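Local coordinates for protein serine protease inhibitor (Schistosoma haematobium, PDB 3STO) that probably inhibits serine proteases through the serpin fold, at residues Ile382-Asp387 and Thr391-Ala396; Ser245-Leu248 and Phe253-Val256; Glu239-Val244 and Ser280-Asn285. All blocks are in the same frame, centred on the assembly; numbering follows the deposited sequence.

In the fold
Contacts 1 and 2 lie within, and contact 3 packs a helix on, the strands that correspond to sheet B of the serpin fold. Contact 2 pairs 245-248 with 253-256, and contact 1 pairs 382-387 with 391-396. Their centres are about 9 Å apart, and strands 253-260 and 381-387 join them, with probable hydrogen bonds at Tyr-386 N to Thr-254 O (2.8 Å) and Phe-384 N to Val-256 O (2.8 Å). Contact 3 sets helix 279-283, through segment 280-285, against strand 241-247, which contact 2 also uses; its centre is about 13 Å from contact 2 and 12 Å from contact 1. None of the segments belongs to the reactive-centre loop through which inhibitory serpins engage proteases.

Contact 1: Ile382-Asp387 and Thr391-Ala396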
ATOM      1  N   ILE A 382       5.929  -7.634 -11.861  1.00 18.41           N
ATOM      2  CA  ILE A 382       5.000  -6.854 -11.059  1.00 21.32           C
ATOM      3  C   ILE A 382       4.205  -7.804 -10.166  1.00 16.86           C
ATOM      4  O   ILE A 382       3.816  -8.895 -10.578  1.00 20.99           O
ATOM      5  CB  ILE A 382       4.128  -5.933 -11.977  1.00 17.74           C
ATOM      6  CG1 ILE A 382       4.927  -4.655 -12.275  1.00 14.76           C
ATOM      7  CG2 ILE A 382       2.776  -5.600 -11.362  1.00 17.13           C
ATOM      8  CD1 ILE A 382       5.163  -4.449 -13.692  1.00 23.10           C
ATOM      9  N   CYS A 383       4.014  -7.419  -8.922  1.00 14.81           N
ATOM     10  CA  CYS A 383       3.255  -8.266  -8.029  1.00 18.04           C
ATOM     11  C   CYS A 383       2.290  -7.472  -7.134  1.00 25.46           C
ATOM     12  O   CYS A 383       2.431  -6.250  -6.964  1.00 23.49           O
ATOM     13  CB  CYS A 383       4.178  -9.170  -7.220  1.00 13.98           C
ATOM     14  SG  CYS A 383       5.253  -8.270  -6.153  1.00 18.47           S
ATOM     15  N   PHE A 384       1.302  -8.175  -6.585  1.00 15.02           N
ATOM     16  CA  PHE A 384       0.272  -7.554  -5.772  1.00 16.35           C
ATOM     17  C   PHE A 384      -0.077  -8.438  -4.603  1.00 19.29           C
ATOM     18  O   PHE A 384       0.009  -9.658  -4.702  1.00 14.13           O
ATOM     19  CB  PHE A 384      -0.985  -7.405  -6.592  1.00 15.32           C
ATOM     20  CG  PHE A 384      -0.816  -6.598  -7.855  1.00 14.67           C
ATOM     21  CD1 PHE A 384      -0.980  -5.196  -7.833  1.00 18.18           C
ATOM     22  CD2 PHE A 384      -0.579  -7.227  -9.056  1.00 12.55           C
ATOM     23  CE1 PHE A 384      -0.890  -4.440  -8.975  1.00 13.67           C
ATOM     24  CE2 PHE A 384      -0.466  -6.484 -10.237  1.00 15.90           C
ATOM     25  CZ  PHE A 384      -0.634  -5.085 -10.197  1.00 19.57           C
ATOM     26  N   ILE A 385      -0.445  -7.835  -3.476  1.00 15.96           N
ATOM     27  CA  ILE A 385      -1.271  -8.570  -2.538  1.00 12.61           C
ATOM     28  C   ILE A 385      -2.693  -8.217  -2.938  1.00 16.57           C
ATOM     29  O   ILE A 385      -3.068  -7.058  -2.917  1.00 19.93           O
ATOM     30  CB  ILE A 385      -1.000  -8.182  -1.128  1.00 20.15           C
ATOM     31  CG1 ILE A 385       0.436  -8.543  -0.773  1.00 16.89           C
ATOM     32  CG2 ILE A 385      -2.055  -8.817  -0.195  1.00 13.68           C
ATOM     33  CD1 ILE A 385       0.894  -7.967   0.550  1.00 21.25           C
ATOM     34  N   TYR A 386      -3.454  -9.199  -3.397  1.00 15.35           N
ATOM     35  CA  TYR A 386      -4.763  -8.933  -3.970  1.00 18.14           C
ATOM     36  C   TYR A 386      -5.826  -9.337  -2.952  1.00 16.93           C
ATOM     37  O   TYR A 386      -5.716 -10.395  -2.327  1.00 13.08           O
ATOM     38  CB  TYR A 386      -4.923  -9.733  -5.276  1.00 16.49           C
ATOM     39  CG  TYR A 386      -6.277  -9.647  -5.949  1.00 17.04           C
ATOM     40  CD1 TYR A 386      -6.692  -8.483  -6.579  1.00 16.54           C
ATOM     41  CD2 TYR A 386      -7.143 -10.737  -5.956  1.00 21.76           C
ATOM     42  CE1 TYR A 386      -7.922  -8.399  -7.204  1.00 20.60           C
ATOM     43  CE2 TYR A 386      -8.386 -10.664  -6.575  1.00 23.32           C
ATOM     44  CZ  TYR A 386      -8.776  -9.479  -7.196  1.00 33.25           C
ATOM     45  OH  TYR A 386     -10.005  -9.385  -7.830  1.00 26.72           O
ATOM     46  N   ASP A 387      -6.843  -8.484  -2.790  1.00 19.13           N
ATOM     47  CA  ASP A 387      -7.951  -8.728  -1.856  1.00 15.50           C
ATOM     48  C   ASP A 387      -9.182  -9.274  -2.584  1.00 19.63           C
ATOM     49  O   ASP A 387      -9.760  -8.594  -3.431  1.00 18.02           O
ATOM     50  CB  ASP A 387      -8.286  -7.449  -1.110  1.00 17.62           C
ATOM     51  CG  ASP A 387      -9.316  -7.662  -0.005  1.00 28.61           C
ATOM     52  OD1 ASP A 387     -10.250  -8.494  -0.153  1.00 27.41           O
ATOM     53  OD2 ASP A 387      -9.192  -6.966   1.015  1.00 22.57           O
ATOM     54  N   THR A 391     -11.983  -7.157  -4.242  1.00 22.81           N
ATOM     55  CA  THR A 391     -11.499  -7.299  -5.625  1.00 25.20           C
ATOM     56  C   THR A 391     -10.552  -6.177  -6.083  1.00 21.79           C
ATOM     57  O   THR A 391     -10.726  -5.586  -7.155  1.00 28.15           O
ATOM     58  CB  THR A 391     -12.636  -7.514  -6.655  1.00 25.65           C
ATOM     59  OG1 THR A 391     -13.545  -6.412  -6.594  1.00 32.35           O
ATOM     60  CG2 THR A 391     -13.386  -8.787  -6.350  1.00 23.53           C
HETATM   61  N   MSE A 392      -9.539  -5.910  -5.279  1.00 13.09           N
HETATM   62  CA  MSE A 392      -8.568  -4.913  -5.653  1.00 26.75           C
HETATM   63  C   MSE A 392      -7.254  -5.210  -4.959  1.00 23.66           C
HETATM   64  O   MSE A 392      -7.201  -5.954  -3.995  1.00 16.03           O
HETATM   65  CB  MSE A 392      -9.053  -3.527  -5.254  1.00 19.12           C
HETATM   66  CG  MSE A 392      -8.951  -3.286  -3.760  1.00 38.61           C
HETATM   67 SE   MSE A 392      -9.857  -1.624  -3.140  1.00 67.64          SE
HETATM   68  CE  MSE A 392      -9.032  -0.347  -4.401  1.00 35.02           C
ATOM     69  N   PRO A 393      -6.168  -4.639  -5.471  1.00 23.25           N
ATOM     70  CA  PRO A 393      -4.919  -4.843  -4.740  1.00 15.40           C
ATOM     71  C   PRO A 393      -4.823  -3.897  -3.557  1.00 19.29           C
ATOM     72  O   PRO A 393      -5.165  -2.714  -3.627  1.00 26.24           O
ATOM     73  CB  PRO A 393      -3.851  -4.501  -5.784  1.00 22.02           C
ATOM     74  CG  PRO A 393      -4.530  -3.465  -6.668  1.00 21.04           C
ATOM     75  CD  PRO A 393      -5.979  -3.917  -6.746  1.00 21.25           C
ATOM     76  N   ILE A 394      -4.373  -4.430  -2.443  1.00 16.79           N
ATOM     77  CA  ILE A 394      -4.095  -3.571  -1.326  1.00 24.79           C
ATOM     78  C   ILE A 394      -2.606  -3.245  -1.222  1.00 22.59           C
ATOM     79  O   ILE A 394      -2.206  -2.388  -0.454  1.00 26.14           O
ATOM     80  CB  ILE A 394      -4.642  -4.153  -0.019  1.00 29.02           C
ATOM     81  CG1 ILE A 394      -4.002  -5.492   0.278  1.00 20.53           C
ATOM     82  CG2 ILE A 394      -6.194  -4.276  -0.082  1.00 21.58           C
ATOM     83  CD1 ILE A 394      -4.219  -5.887   1.705  1.00 34.63           C
HETATM   84  N   MSE A 395      -1.794  -3.925  -2.017  1.00 21.47           N
HETATM   85  CA  MSE A 395      -0.374  -3.627  -2.116  1.00 19.09           C
HETATM   86  C   MSE A 395      -0.018  -3.852  -3.599  1.00 22.45           C
HETATM   87  O   MSE A 395      -0.416  -4.851  -4.203  1.00 19.29           O
HETATM   88  CB  MSE A 395       0.409  -4.502  -1.144  1.00 20.89           C
HETATM   89  CG  MSE A 395       1.915  -4.285  -1.050  1.00 32.44           C
HETATM   90 SE   MSE A 395       3.058  -4.910  -2.529  1.00101.36          SE
HETATM   91  CE  MSE A 395       2.722  -6.831  -2.808  1.00 27.46           C
ATOM     92  N   ALA A 396       0.668  -2.877  -4.189  1.00 16.49           N
ATOM     93  CA  ALA A 396       1.142  -2.924  -5.569  1.00 11.75           C
ATOM     94  C   ALA A 396       2.659  -2.690  -5.566  1.00 15.75           C
ATOM     95  O   ALA A 396       3.175  -1.850  -4.838  1.00 17.70           O
ATOM     96  CB  ALA A 396       0.413  -1.860  -6.457  1.00 12.68           C
TER
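Asp-387 and Met-392 are bonded in both directions at the closed end of a beta hairpin, the last two strands of serpin sheet B. The amide of Asp-387 reaches Met-392 O at 2.8 Å with a nearly straight N-H...O angle of 165°; the return bond, Met-392 N to Asp-387 O, is longer at 3.3 Å. Thr-391 and Met-392 both face Asp-387, which defines a G1 beta bulge, and OD1 of Asp-387 forms a salt bridge with Arg-252 and accepts the turn amides of Gln-389 and Leu-390.

A second irregularity, a classic bulge, places Ile-394 and Met-395 opposite Ile-385. Its evidence is a shared acceptor: Ile-385 O takes Ile-394 N at 3.0 Å, nearly in line with its C=O bond, and Met-395 N weakly at 3.5 Å. The amide of Ile-385 is in turn bonded to Met-395 O. Here, at Ile-394, the chain turns a corner, so 392-393 and 395-396 do not continue one flat strand.

Outward from this backbone frame, Met-395, a selenomethionine, has CG anti to the backbone N (chi1 -177°) and then bends at chi2 and chi3, which curls CE back against Ile-385 CG1 at 3.5 Å. Ile-385 CG2 meets CG1 of Ile-394. On the other side of strand 381-387, which helices 269-273 and 279-283 cover, Tyr-386 lies alongside Thr-391, its OH 3.4 Å from Thr-391 CB, while the Phe-384 ring lies beside Pro-393, CD1 to CB at 3.6 Å. Further along the same ring, Phe-384 CE1 rests 3.8 Å from the methyl CB of Ala-396.

Contact 2: Ser245-Leu248 and Phe253-Val256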
ATOM      1  N   SER A 245      -1.560 -16.841  -9.166  1.00 22.12           N
ATOM      2  CA  SER A 245      -2.098 -16.357  -7.898  1.00 19.65           C
ATOM      3  C   SER A 245      -1.764 -17.380  -6.835  1.00 24.16           C
ATOM      4  O   SER A 245      -2.128 -18.539  -6.956  1.00 28.93           O
ATOM      5  CB  SER A 245      -3.592 -16.198  -8.004  1.00 19.60           C
ATOM      6  OG  SER A 245      -4.028 -15.364  -6.978  1.00 26.82           O
ATOM      7  N   LYS A 246      -1.033 -16.970  -5.815  1.00 18.93           N
ATOM      8  CA  LYS A 246      -0.612 -17.904  -4.796  1.00 14.72           C
ATOM      9  C   LYS A 246      -1.250 -17.462  -3.489  1.00 22.46           C
ATOM     10  O   LYS A 246      -0.868 -16.454  -2.908  1.00 17.75           O
ATOM     11  CB  LYS A 246       0.902 -17.940  -4.658  1.00 12.64           C
ATOM     12  CG  LYS A 246       1.376 -18.851  -3.547  1.00 20.98           C
ATOM     13  CD  LYS A 246       2.897 -19.046  -3.544  1.00 20.26           C
ATOM     14  CE  LYS A 246       3.345 -19.970  -2.393  1.00 15.44           C
ATOM     15  NZ  LYS A 246       2.601 -21.247  -2.388  1.00 16.57           N
ATOM     16  N   PRO A 247      -2.225 -18.234  -3.015  1.00 25.69           N
ATOM     17  CA  PRO A 247      -3.020 -17.821  -1.855  1.00 19.84           C
ATOM     18  C   PRO A 247      -2.239 -17.778  -0.541  1.00 15.69           C
ATOM     19  O   PRO A 247      -1.343 -18.574  -0.258  1.00 20.36           O
ATOM     20  CB  PRO A 247      -4.125 -18.895  -1.776  1.00 26.94           C
ATOM     21  CG  PRO A 247      -3.963 -19.766  -3.009  1.00 26.98           C
ATOM     22  CD  PRO A 247      -2.551 -19.593  -3.476  1.00 17.97           C
ATOM     23  N   LEU A 248      -2.622 -16.829   0.294  1.00 20.78           N
ATOM     24  CA  LEU A 248      -2.129 -16.784   1.653  1.00 18.44           C
ATOM     25  C   LEU A 248      -3.007 -17.674   2.505  1.00 16.58           C
ATOM     26  O   LEU A 248      -3.987 -18.255   2.016  1.00 13.73           O
ATOM     27  CB  LEU A 248      -2.042 -15.334   2.157  1.00 17.90           C
ATOM     28  CG  LEU A 248      -0.805 -14.822   1.402  1.00 24.09           C
ATOM     29  CD1 LEU A 248      -1.066 -13.568   0.667  1.00 12.71           C
ATOM     30  CD2 LEU A 248       0.478 -14.801   2.284  1.00 21.63           C
ATOM     31  N   PHE A 253      -6.817 -13.211   0.884  1.00 16.63           N
ATOM     32  CA  PHE A 253      -5.672 -12.551   0.305  1.00 22.90           C
ATOM     33  C   PHE A 253      -4.829 -13.537  -0.512  1.00 31.17           C
ATOM     34  O   PHE A 253      -4.636 -14.692  -0.118  1.00 21.46           O
ATOM     35  CB  PHE A 253      -4.842 -11.909   1.423  1.00 16.75           C
ATOM     36  CG  PHE A 253      -5.634 -10.939   2.248  1.00 20.31           C
ATOM     37  CD1 PHE A 253      -6.043  -9.716   1.695  1.00 17.03           C
ATOM     38  CD2 PHE A 253      -5.995 -11.243   3.566  1.00 15.42           C
ATOM     39  CE1 PHE A 253      -6.805  -8.814   2.449  1.00 22.08           C
ATOM     40  CE2 PHE A 253      -6.730 -10.360   4.304  1.00 16.51           C
ATOM     41  CZ  PHE A 253      -7.155  -9.145   3.738  1.00 18.79           C
ATOM     42  N   THR A 254      -4.343 -13.062  -1.660  1.00 30.18           N
ATOM     43  CA  THR A 254      -3.480 -13.861  -2.523  1.00 22.02           C
ATOM     44  C   THR A 254      -2.338 -13.019  -3.085  1.00 22.34           C
ATOM     45  O   THR A 254      -2.458 -11.800  -3.210  1.00 21.07           O
ATOM     46  CB  THR A 254      -4.289 -14.530  -3.647  1.00 21.97           C
ATOM     47  OG1 THR A 254      -3.435 -15.391  -4.375  1.00 39.12           O
ATOM     48  CG2 THR A 254      -4.895 -13.514  -4.600  1.00 17.71           C
ATOM     49  N   PHE A 255      -1.206 -13.662  -3.353  1.00 18.45           N
ATOM     50  CA  PHE A 255      -0.066 -12.979  -3.930  1.00 15.25           C
ATOM     51  C   PHE A 255      -0.084 -13.195  -5.421  1.00 14.44           C
ATOM     52  O   PHE A 255       0.033 -14.321  -5.864  1.00 18.68           O
ATOM     53  CB  PHE A 255       1.215 -13.538  -3.350  1.00 19.75           C
ATOM     54  CG  PHE A 255       2.441 -12.799  -3.759  1.00 10.76           C
ATOM     55  CD1 PHE A 255       2.644 -11.471  -3.354  1.00 17.09           C
ATOM     56  CD2 PHE A 255       3.446 -13.452  -4.455  1.00 12.90           C
ATOM     57  CE1 PHE A 255       3.835 -10.771  -3.695  1.00 15.45           C
ATOM     58  CE2 PHE A 255       4.635 -12.775  -4.813  1.00 16.96           C
ATOM     59  CZ  PHE A 255       4.816 -11.422  -4.422  1.00 23.11           C
ATOM     60  N   VAL A 256      -0.282 -12.121  -6.180  1.00 13.86           N
ATOM     61  CA  VAL A 256      -0.402 -12.181  -7.623  1.00 14.87           C
ATOM     62  C   VAL A 256       0.915 -11.736  -8.256  1.00 21.81           C
ATOM     63  O   VAL A 256       1.389 -10.648  -7.958  1.00 16.68           O
ATOM     64  CB  VAL A 256      -1.579 -11.323  -8.101  1.00 17.03           C
ATOM     65  CG1 VAL A 256      -1.632 -11.253  -9.654  1.00 12.84           C
ATOM     66  CG2 VAL A 256      -2.900 -11.878  -7.508  1.00 15.29           C
TER
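Ser-245 and Thr-254 join their hydroxyls across two antiparallel strands, OG to OG1 at 2.7 Å, and this bond marks the tight part of the contact. The two residues are not direct partners: Ser-245 stands opposite Val-256 and Thr-254 opposite Pro-247, so the bond runs diagonally along one face of the sheet. Both hydroxyls are turned anti to their own backbone N (chi1 -162° for Ser-245 and -174° for Thr-254), which brings them together between the strands. Close packing surrounds the pair: Thr-254 CG2 is 3.1 Å from Ser-245 OG, and Val-256 CG2 comes to 3.7 Å from the same oxygen. Both residues are buried, and the bond gives each hydroxyl a polar partner.

Under this pair the backbone is regular. Lys-246 and Phe-255 exchange bonds of 2.9 Å (Lys-246 N to Phe-255 O) and 2.8 Å (Phe-255 N to Lys-246 O), the latter nearly straight at 174°.

The loose side is at Pro-247, which is partly exposed and little covered by the opposite strand; its N lies 3.4 Å from Thr-254 OG1 but has no hydrogen to share. Beyond it Leu-248 N renews the pairing with Phe-253 O at 3.0 Å, and the buried leucine side chain closes over that carbonyl, CB 3.5 Å from Phe-253 O. The chain of Lys-246, extended as far as CE, leaves the contact for Ser-200 O and Gln-227, with a cation-pi contact to Phe-202.

This hairpin of strands 241-247 and 253-260 forms part of serpin sheet B: Ser-245 bonds on to Lys-232 in strand 218-236, Thr-254 and Val-256 to strand 381-387. From sheet B the Phe-253 ring reaches Phe-194 of strand 186-197, in sheet A, edge-to-face.

Contact 3: Glu239-Val244 and Ser280-Asn285; sequences EGFEIV and SEYVKN
Glu-239 OE2 accepts the hydroxyl of Tyr-282 at 2.9 Å, the one hydrogen bond between the two segments. The two side chains approach from opposite directions, with carboxylate and ring planes 68° apart. OE2 lies at the edge of the tyrosine ring, near its plane, and is met on its anti side, with the hydroxyl 29° out of the carboxylate plane. A bend at chi2 in the Glu-239 chain turns the carboxylate toward the tyrosine hydroxyl. Since Glu-239 and Tyr-282 are both partly exposed, the bond sits at the margin of the contact.

Below the hydroxyl the tyrosine packs against apolar groups of strand 241-244. Tyr-282 CE2 comes to Phe-241 CZ at 3.7 Å, at the edge of the phenylalanine ring. The two ring centroids are 5.7 Å apart and the planes incline at 54°, an oblique pair in which CE1 and CZ of Phe-241 meet CD2 and CE2 of Tyr-282. Phe-241 carries CG between its backbone N and carbonyl carbon, which turns the edge of its ring, at CZ and CE1, to the tyrosine. Nearer the helix, Ile-243 CD1 touches Tyr-282 CB at 4.0 Å. The tyrosine thus spans the contact from end to end: hydroxyl on Glu-239, ring on Phe-241, CB on Ile-243. Phe-236 of the adjacent strand adds an edge-to-face partner to the same ring.

No other residue of 280-285 reaches the strand closely; the CA atoms of Ile-243 and Val-283 remain 8.3 Å apart. A short helix laid by one aromatic side chain over the face of an inner strand matches the place of helix H on sheet B in the serpin fold.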
ATOM      1  N   GLU A 239      -1.310  -9.090 -24.189  1.00 28.61           N
ATOM      2  CA  GLU A 239      -0.723  -8.089 -23.310  1.00 24.75           C
ATOM      3  C   GLU A 239       0.736  -8.406 -22.996  1.00 20.61           C
ATOM      4  O   GLU A 239       1.415  -7.650 -22.326  1.00 23.89           O
ATOM      5  CB  GLU A 239      -1.527  -7.979 -22.013  1.00 25.04           C
ATOM      6  CG  GLU A 239      -2.982  -7.603 -22.230  1.00 29.07           C
ATOM      7  CD  GLU A 239      -3.917  -8.788 -22.357  1.00 34.17           C
ATOM      8  OE1 GLU A 239      -3.501  -9.872 -22.836  1.00 52.40           O
ATOM      9  OE2 GLU A 239      -5.088  -8.628 -21.984  1.00 43.52           O
ATOM     10  N   GLY A 240       1.211  -9.544 -23.461  1.00 22.50           N
ATOM     11  CA  GLY A 240       2.592  -9.925 -23.238  1.00 19.72           C
ATOM     12  C   GLY A 240       2.998 -10.367 -21.845  1.00 22.95           C
ATOM     13  O   GLY A 240       4.179 -10.239 -21.486  1.00 21.26           O
ATOM     14  N   PHE A 241       2.057 -10.919 -21.067  1.00 18.82           N
ATOM     15  CA  PHE A 241       2.416 -11.481 -19.744  1.00 12.79           C
ATOM     16  C   PHE A 241       1.628 -12.740 -19.320  1.00 14.18           C
ATOM     17  O   PHE A 241       0.675 -13.166 -19.973  1.00 15.70           O
ATOM     18  CB  PHE A 241       2.324 -10.383 -18.677  1.00 15.56           C
ATOM     19  CG  PHE A 241       0.954  -9.734 -18.583  1.00 16.11           C
ATOM     20  CD1 PHE A 241      -0.147 -10.440 -18.071  1.00 18.77           C
ATOM     21  CD2 PHE A 241       0.766  -8.430 -18.966  1.00 16.87           C
ATOM     22  CE1 PHE A 241      -1.402  -9.855 -17.964  1.00 22.30           C
ATOM     23  CE2 PHE A 241      -0.486  -7.832 -18.868  1.00 20.97           C
ATOM     24  CZ  PHE A 241      -1.581  -8.550 -18.379  1.00 21.81           C
ATOM     25  N   GLU A 242       2.043 -13.331 -18.218  1.00 14.26           N
ATOM     26  CA  GLU A 242       1.331 -14.455 -17.636  1.00 20.08           C
ATOM     27  C   GLU A 242       1.238 -14.191 -16.148  1.00 16.69           C
ATOM     28  O   GLU A 242       2.046 -13.446 -15.609  1.00 12.82           O
ATOM     29  CB  GLU A 242       2.021 -15.821 -17.946  1.00 18.45           C
ATOM     30  CG  GLU A 242       3.529 -15.921 -17.590  1.00 22.57           C
ATOM     31  CD  GLU A 242       4.242 -17.219 -18.128  1.00 37.64           C
ATOM     32  OE1 GLU A 242       3.568 -18.172 -18.598  1.00 31.11           O
ATOM     33  OE2 GLU A 242       5.496 -17.302 -18.070  1.00 39.52           O
ATOM     34  N   ILE A 243       0.273 -14.825 -15.485  1.00 14.10           N
ATOM     35  CA  ILE A 243      -0.013 -14.524 -14.104  1.00 11.06           C
ATOM     36  C   ILE A 243      -0.270 -15.793 -13.304  1.00 14.25           C
ATOM     37  O   ILE A 243      -0.921 -16.704 -13.804  1.00 17.06           O
ATOM     38  CB  ILE A 243      -1.286 -13.593 -14.033  1.00 20.82           C
ATOM     39  CG1 ILE A 243      -1.028 -12.263 -14.740  1.00 19.48           C
ATOM     40  CG2 ILE A 243      -1.765 -13.367 -12.584  1.00 15.56           C
ATOM     41  CD1 ILE A 243      -2.187 -11.303 -14.679  1.00 18.52           C
ATOM     42  N   VAL A 244       0.232 -15.841 -12.068  1.00 10.91           N
ATOM     43  CA  VAL A 244      -0.163 -16.845 -11.104  1.00 18.13           C
ATOM     44  C   VAL A 244      -0.686 -16.147  -9.889  1.00 18.19           C
ATOM     45  O   VAL A 244      -0.306 -15.017  -9.609  1.00 23.75           O
ATOM     46  CB  VAL A 244       0.985 -17.844 -10.622  1.00 18.18           C
ATOM     47  CG1 VAL A 244       1.357 -18.812 -11.721  1.00 18.22           C
ATOM     48  CG2 VAL A 244       2.202 -17.096 -10.082  1.00 17.62           C
ATOM     49  N   SER A 280      -8.661  -7.228 -11.195  1.00 21.52           N
ATOM     50  CA  SER A 280      -9.718  -8.195 -10.892  1.00 22.87           C
ATOM     51  C   SER A 280     -10.247  -8.902 -12.129  1.00 24.04           C
ATOM     52  O   SER A 280     -10.596 -10.070 -12.045  1.00 28.03           O
ATOM     53  CB  SER A 280     -10.866  -7.557 -10.092  1.00 27.60           C
ATOM     54  OG  SER A 280     -11.498  -6.529 -10.823  1.00 25.04           O
ATOM     55  N   GLU A 281     -10.291  -8.202 -13.263  1.00 21.55           N
ATOM     56  CA  GLU A 281     -10.693  -8.799 -14.538  1.00 23.17           C
ATOM     57  C   GLU A 281      -9.732  -9.871 -15.004  1.00 34.50           C
ATOM     58  O   GLU A 281     -10.154 -10.802 -15.685  1.00 36.56           O
ATOM     59  CB  GLU A 281     -10.819  -7.735 -15.644  1.00 22.93           C
ATOM     60  CG  GLU A 281     -11.944  -6.722 -15.391  1.00 38.03           C
ATOM     61  CD  GLU A 281     -12.119  -5.717 -16.519  1.00 66.25           C
ATOM     62  OE1 GLU A 281     -11.588  -5.980 -17.623  1.00 79.99           O
ATOM     63  OE2 GLU A 281     -12.786  -4.666 -16.306  1.00 65.28           O
ATOM     64  N   TYR A 282      -8.441  -9.721 -14.655  1.00 33.60           N
ATOM     65  CA  TYR A 282      -7.427 -10.725 -14.968  1.00 24.15           C
ATOM     66  C   TYR A 282      -7.490 -11.843 -13.966  1.00 27.71           C
ATOM     67  O   TYR A 282      -7.448 -13.006 -14.335  1.00 30.55           O
ATOM     68  CB  TYR A 282      -6.015 -10.120 -15.042  1.00 21.81           C
ATOM     69  CG  TYR A 282      -5.890  -9.273 -16.261  1.00 18.27           C
ATOM     70  CD1 TYR A 282      -6.446  -8.004 -16.297  1.00 25.69           C
ATOM     71  CD2 TYR A 282      -5.325  -9.765 -17.403  1.00 17.06           C
ATOM     72  CE1 TYR A 282      -6.386  -7.208 -17.446  1.00 28.70           C
ATOM     73  CE2 TYR A 282      -5.258  -8.996 -18.561  1.00 25.09           C
ATOM     74  CZ  TYR A 282      -5.791  -7.712 -18.581  1.00 31.26           C
ATOM     75  OH  TYR A 282      -5.726  -6.934 -19.728  1.00 25.12           O
ATOM     76  N   VAL A 283      -7.593 -11.496 -12.692  1.00 23.57           N
ATOM     77  CA  VAL A 283      -7.638 -12.521 -11.661  1.00 22.05           C
ATOM     78  C   VAL A 283      -8.846 -13.456 -11.834  1.00 37.43           C
ATOM     79  O   VAL A 283      -8.727 -14.673 -11.618  1.00 29.75           O
ATOM     80  CB  VAL A 283      -7.529 -11.891 -10.247  1.00 33.43           C
ATOM     81  CG1 VAL A 283      -7.662 -12.943  -9.139  1.00 23.29           C
ATOM     82  CG2 VAL A 283      -6.194 -11.173 -10.103  1.00 28.65           C
ATOM     83  N   LYS A 284      -9.987 -12.901 -12.268  1.00 35.94           N
ATOM     84  CA  LYS A 284     -11.183 -13.708 -12.515  1.00 32.47           C
ATOM     85  C   LYS A 284     -10.967 -14.753 -13.609  1.00 36.31           C
ATOM     86  O   LYS A 284     -11.622 -15.780 -13.596  1.00 37.41           O
ATOM     87  CB  LYS A 284     -12.398 -12.842 -12.870  1.00 28.56           C
ATOM     88  N   ASN A 285     -10.059 -14.507 -14.549  1.00 31.62           N
ATOM     89  CA  ASN A 285      -9.853 -15.445 -15.654  1.00 35.34           C
ATOM     90  C   ASN A 285      -8.727 -16.478 -15.513  1.00 36.72           C
ATOM     91  O   ASN A 285      -8.432 -17.226 -16.446  1.00 35.96           O
ATOM     92  CB  ASN A 285      -9.758 -14.699 -16.996  1.00 44.13           C
ATOM     93  CG  ASN A 285     -11.087 -14.039 -17.387  1.00 60.08           C
ATOM     94  OD1 ASN A 285     -12.168 -14.504 -17.001  1.00 59.08           O
ATOM     95  ND2 ASN A 285     -11.007 -12.951 -18.141  1.00 47.51           N
TER